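Local coordinates for arginase, mitochondrial (Medicago truncatula, PDB 6VSS), which hydrolyses L-arginine to urea and L-ornithine, and agmatine to urea and putrescine, using two manganese ions per subunit of a homohexamer, at residues R215-R229 / K234-S246. Numbering follows the deposited sequence.
Sequences RLVQVGIRSITNDVR and KYGVETHEMRTLS
R215 and E238 clasp each other side-on across two parallel neighbours, strands 213-221 and 238-241, and illustrate how a beta-alpha-beta crossover at the margin of the arginase sheet is tied by side chains as well as by backbone bonds. Guanidinium and carboxylate lie nearly coplanar, 5° apart; R215 NE meets E238 OE2 at 3.0 Å and R215 NH2 meets E238 OE1 at 2.7 Å, each oxygen offering its syn lone pair. A bend at chi3 (62°) in R215 turns the guanidinium so that its NE/NH2 edge faces the E238 carboxylate. Between the strands, Q218 N reaches E238 O and H240 N reaches Q218 O. On the face shared by Q218 and T239, T239 OG1 donates to Q218 OE1 at 2.9 Å, while the amide's NE2 is held by H182 and P187. I221 lays CG1 crosswise against T239 CG2, 3.8 Å away, beside metal ligand D184. Where strand 238-241 ends, R229 of helix 226-234 takes E241 end-on, NH1 to OE2 at 2.8 Å and NH2 to OE1 at 3.2 Å, obliquely to the carboxylate plane. R243, also salt-bridged to E103 of the second subunit, shares this acid. A glutamine in place of E241 would probably leave R229 NH1 and R243 NH2, 3.8 Å apart, without the negative charge they share. On E241 OE1, R229 NH2 and R243 NE arrive from opposite faces of the carboxylate, the latter at 2.7 Å.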
# COMPACT_ATOMS: atom_id res chain seq x y z
N ARG B 215 -25.59 -22.87 26.09
CA ARG B 215 -24.14 -22.64 26.16
C ARG B 215 -23.74 -21.61 25.11
O ARG B 215 -24.40 -21.48 24.05
CB ARG B 215 -23.44 -23.98 25.98
CG ARG B 215 -23.79 -24.97 27.08
CD ARG B 215 -22.97 -26.23 26.98
NE ARG B 215 -21.56 -25.95 27.13
CZ ARG B 215 -20.58 -26.73 26.68
NH1 ARG B 215 -20.84 -27.86 26.04
NH2 ARG B 215 -19.33 -26.38 26.88
N LEU B 216 -22.80 -20.78 25.50
CA LEU B 216 -22.13 -19.82 24.60
C LEU B 216 -20.65 -19.98 24.88
O LEU B 216 -20.20 -19.57 25.95
CB LEU B 216 -22.61 -18.41 24.91
CG LEU B 216 -21.79 -17.26 24.31
CD1 LEU B 216 -21.56 -17.44 22.82
CD2 LEU B 216 -22.52 -15.95 24.60
N VAL B 217 -19.93 -20.61 23.99
CA VAL B 217 -18.49 -20.89 24.20
C VAL B 217 -17.73 -19.87 23.37
O VAL B 217 -17.93 -19.90 22.16
CB VAL B 217 -18.17 -22.32 23.78
CG1 VAL B 217 -16.71 -22.64 24.00
CG2 VAL B 217 -19.08 -23.28 24.49
N GLN B 218 -16.99 -18.97 24.02
CA GLN B 218 -16.34 -17.83 23.34
C GLN B 218 -14.86 -18.14 23.27
O GLN B 218 -14.27 -18.49 24.31
CB GLN B 218 -16.58 -16.52 24.10
CG GLN B 218 -18.05 -16.27 24.41
CD GLN B 218 -18.33 -14.82 24.77
OE1 GLN B 218 -17.79 -14.28 25.73
NE2 GLN B 218 -19.14 -14.17 23.96
N VAL B 219 -14.25 -17.92 22.14
CA VAL B 219 -12.80 -18.23 21.94
C VAL B 219 -12.12 -17.07 21.22
O VAL B 219 -12.65 -16.60 20.23
CB VAL B 219 -12.68 -19.56 21.17
CG1 VAL B 219 -11.23 -19.93 20.88
CG2 VAL B 219 -13.38 -20.67 21.90
N GLY B 220 -10.93 -16.70 21.67
CA GLY B 220 -10.08 -15.60 21.14
C GLY B 220 -10.25 -14.29 21.90
O GLY B 220 -9.66 -13.29 21.47
N ILE B 221 -10.94 -14.31 23.03
CA ILE B 221 -11.31 -13.08 23.76
C ILE B 221 -10.05 -12.45 24.38
O ILE B 221 -9.33 -13.17 25.06
CB ILE B 221 -12.37 -13.40 24.83
CG1 ILE B 221 -13.60 -14.04 24.20
CG2 ILE B 221 -12.70 -12.15 25.61
CD1 ILE B 221 -14.40 -13.12 23.37
N ARG B 222 -9.82 -11.17 24.09
CA ARG B 222 -8.66 -10.42 24.59
C ARG B 222 -9.01 -8.94 24.80
O ARG B 222 -8.12 -8.20 25.01
CB ARG B 222 -7.47 -10.58 23.64
CG ARG B 222 -7.80 -10.34 22.19
CD ARG B 222 -6.75 -10.92 21.35
NE ARG B 222 -6.88 -10.46 19.96
CZ ARG B 222 -7.57 -11.02 18.99
NH1 ARG B 222 -8.33 -12.08 19.21
NH2 ARG B 222 -7.50 -10.50 17.78
N SER B 223 -10.29 -8.59 24.86
CA SER B 223 -10.77 -7.18 24.91
C SER B 223 -12.12 -7.16 25.65
O SER B 223 -13.15 -7.40 25.01
CB SER B 223 -10.92 -6.57 23.56
OG SER B 223 -11.25 -5.22 23.73
N ILE B 224 -12.09 -6.91 26.94
CA ILE B 224 -13.28 -7.13 27.79
C ILE B 224 -13.19 -6.15 28.96
O ILE B 224 -12.13 -6.01 29.58
CB ILE B 224 -13.36 -8.61 28.16
CG1 ILE B 224 -14.54 -8.91 29.08
CG2 ILE B 224 -12.02 -9.09 28.69
CD1 ILE B 224 -14.72 -10.38 29.41
N THR B 225 -14.26 -5.40 29.14
CA THR B 225 -14.41 -4.41 30.23
C THR B 225 -14.86 -5.18 31.46
O THR B 225 -15.38 -6.29 31.28
CB THR B 225 -15.41 -3.34 29.78
OG1 THR B 225 -16.58 -4.10 29.49
CG2 THR B 225 -14.92 -2.57 28.57
N ASN B 226 -14.70 -4.60 32.64
CA ASN B 226 -15.06 -5.28 33.90
C ASN B 226 -16.59 -5.37 33.98
O ASN B 226 -17.06 -6.31 34.58
CB ASN B 226 -14.34 -4.66 35.10
CG ASN B 226 -12.83 -4.71 34.95
OD1 ASN B 226 -12.28 -5.74 34.58
ND2 ASN B 226 -12.14 -3.60 35.17
N ASP B 227 -17.36 -4.51 33.35
CA ASP B 227 -18.85 -4.63 33.41
C ASP B 227 -19.33 -5.81 32.59
O ASP B 227 -20.38 -6.38 32.91
CB ASP B 227 -19.54 -3.37 32.90
CG ASP B 227 -19.53 -2.30 33.96
OD1 ASP B 227 -19.37 -2.66 35.14
OD2 ASP B 227 -19.67 -1.13 33.59
N VAL B 228 -18.59 -6.18 31.55
CA VAL B 228 -18.97 -7.31 30.65
C VAL B 228 -18.50 -8.60 31.31
O VAL B 228 -19.19 -9.61 31.13
CB VAL B 228 -18.40 -7.09 29.24
CG1 VAL B 228 -18.38 -8.35 28.40
CG2 VAL B 228 -19.18 -5.98 28.56
N ARG B 229 -17.45 -8.53 32.13
CA ARG B 229 -17.08 -9.66 33.02
C ARG B 229 -18.29 -9.99 33.89
O ARG B 229 -18.53 -11.18 34.07
CB ARG B 229 -15.79 -9.39 33.79
CG ARG B 229 -14.56 -9.55 32.92
CD ARG B 229 -13.32 -9.28 33.72
NE ARG B 229 -12.13 -9.09 32.90
CZ ARG B 229 -11.37 -10.07 32.43
NH1 ARG B 229 -11.75 -11.32 32.64
NH2 ARG B 229 -10.26 -9.83 31.75
N LYS B 234 -23.13 -13.49 34.85
CA LYS B 234 -24.60 -13.45 35.02
C LYS B 234 -25.28 -14.48 34.10
O LYS B 234 -26.30 -15.08 34.50
CB LYS B 234 -25.12 -12.04 34.73
CG LYS B 234 -26.62 -11.97 34.48
CD LYS B 234 -27.15 -10.58 34.19
CE LYS B 234 -28.67 -10.61 34.05
NZ LYS B 234 -29.25 -9.24 34.06
N TYR B 235 -24.80 -14.66 32.86
CA TYR B 235 -25.46 -15.58 31.91
C TYR B 235 -24.71 -16.92 31.87
O TYR B 235 -25.07 -17.73 31.08
CB TYR B 235 -25.66 -14.91 30.55
CG TYR B 235 -26.56 -13.68 30.55
CD1 TYR B 235 -27.95 -13.78 30.56
CD2 TYR B 235 -26.02 -12.42 30.48
CE1 TYR B 235 -28.76 -12.65 30.56
CE2 TYR B 235 -26.81 -11.28 30.48
CZ TYR B 235 -28.19 -11.39 30.52
OH TYR B 235 -28.91 -10.22 30.51
N GLY B 236 -23.75 -17.18 32.76
CA GLY B 236 -22.95 -18.42 32.76
C GLY B 236 -22.31 -18.65 31.39
O GLY B 236 -22.29 -19.80 30.90
N VAL B 237 -21.77 -17.59 30.79
CA VAL B 237 -21.06 -17.66 29.49
C VAL B 237 -19.71 -18.29 29.73
O VAL B 237 -19.05 -17.92 30.69
CB VAL B 237 -20.87 -16.27 28.87
CG1 VAL B 237 -20.04 -16.35 27.58
CG2 VAL B 237 -22.20 -15.58 28.62
N GLU B 238 -19.33 -19.21 28.86
CA GLU B 238 -18.01 -19.87 28.92
C GLU B 238 -17.01 -19.04 28.12
O GLU B 238 -16.64 -19.46 27.01
CB GLU B 238 -18.12 -21.27 28.37
CG GLU B 238 -18.75 -22.22 29.36
CD GLU B 238 -19.20 -23.46 28.66
OE1 GLU B 238 -18.32 -24.27 28.27
OE2 GLU B 238 -20.41 -23.57 28.45
N THR B 239 -16.52 -17.94 28.68
CA THR B 239 -15.57 -17.06 27.96
C THR B 239 -14.16 -17.63 28.07
O THR B 239 -13.64 -17.64 29.16
CB THR B 239 -15.66 -15.65 28.50
OG1 THR B 239 -17.02 -15.25 28.32
CG2 THR B 239 -14.70 -14.69 27.83
N HIS B 240 -13.51 -17.98 26.97
CA HIS B 240 -12.08 -18.35 26.99
C HIS B 240 -11.24 -17.19 26.48
O HIS B 240 -11.31 -16.87 25.29
CB HIS B 240 -11.87 -19.65 26.21
CG HIS B 240 -12.65 -20.79 26.75
ND1 HIS B 240 -12.13 -21.62 27.72
CD2 HIS B 240 -13.91 -21.23 26.53
CE1 HIS B 240 -13.03 -22.53 28.06
NE2 HIS B 240 -14.11 -22.31 27.37
N GLU B 241 -10.37 -16.66 27.35
CA GLU B 241 -9.43 -15.54 27.05
C GLU B 241 -8.11 -16.05 26.46
O GLU B 241 -7.65 -17.18 26.84
CB GLU B 241 -9.25 -14.76 28.34
CG GLU B 241 -10.54 -14.09 28.79
CD GLU B 241 -10.37 -13.31 30.10
OE1 GLU B 241 -9.42 -12.49 30.20
OE2 GLU B 241 -11.19 -13.52 31.02
N MET B 242 -7.51 -15.29 25.55
CA MET B 242 -6.20 -15.67 24.94
C MET B 242 -5.14 -15.93 26.03
O MET B 242 -4.30 -16.78 25.83
CB MET B 242 -5.67 -14.58 24.01
CG MET B 242 -6.46 -14.42 22.74
SD MET B 242 -6.47 -15.92 21.74
CE MET B 242 -4.76 -16.03 21.21
N ARG B 243 -5.17 -15.19 27.14
CA ARG B 243 -4.17 -15.35 28.23
C ARG B 243 -4.27 -16.73 28.92
O ARG B 243 -3.33 -17.03 29.68
CB ARG B 243 -4.27 -14.19 29.24
CG ARG B 243 -5.55 -14.18 30.05
CD ARG B 243 -5.73 -12.92 30.86
NE ARG B 243 -7.06 -12.98 31.46
CZ ARG B 243 -7.33 -13.19 32.75
NH1 ARG B 243 -6.35 -13.32 33.63
NH2 ARG B 243 -8.58 -13.26 33.17
N THR B 244 -5.29 -17.58 28.66
CA THR B 244 -5.40 -18.96 29.23
C THR B 244 -5.43 -20.00 28.13
O THR B 244 -5.92 -21.15 28.38
CB THR B 244 -6.61 -19.17 30.17
OG1 THR B 244 -7.88 -18.83 29.62
CG2 THR B 244 -6.48 -18.35 31.43
N LEU B 245 -4.99 -19.66 26.92
CA LEU B 245 -5.29 -20.51 25.75
C LEU B 245 -4.59 -21.85 25.89
O LEU B 245 -5.20 -22.90 25.57
CB LEU B 245 -4.78 -19.86 24.47
CG LEU B 245 -5.04 -20.70 23.23
CD1 LEU B 245 -6.53 -20.86 23.04
CD2 LEU B 245 -4.41 -20.09 21.97
N SER B 246 -3.28 -21.82 26.17
CA SER B 246 -2.46 -23.05 26.06
C SER B 246 -3.03 -24.06 27.07
O SER B 246 -3.22 -25.19 26.69
CB SER B 246 -0.99 -22.77 26.15
OG SER B 246 -0.52 -22.86 27.47
O HOH W 1 -22.36 -21.21 28.35
O HOH W 2 -9.27 -18.02 23.75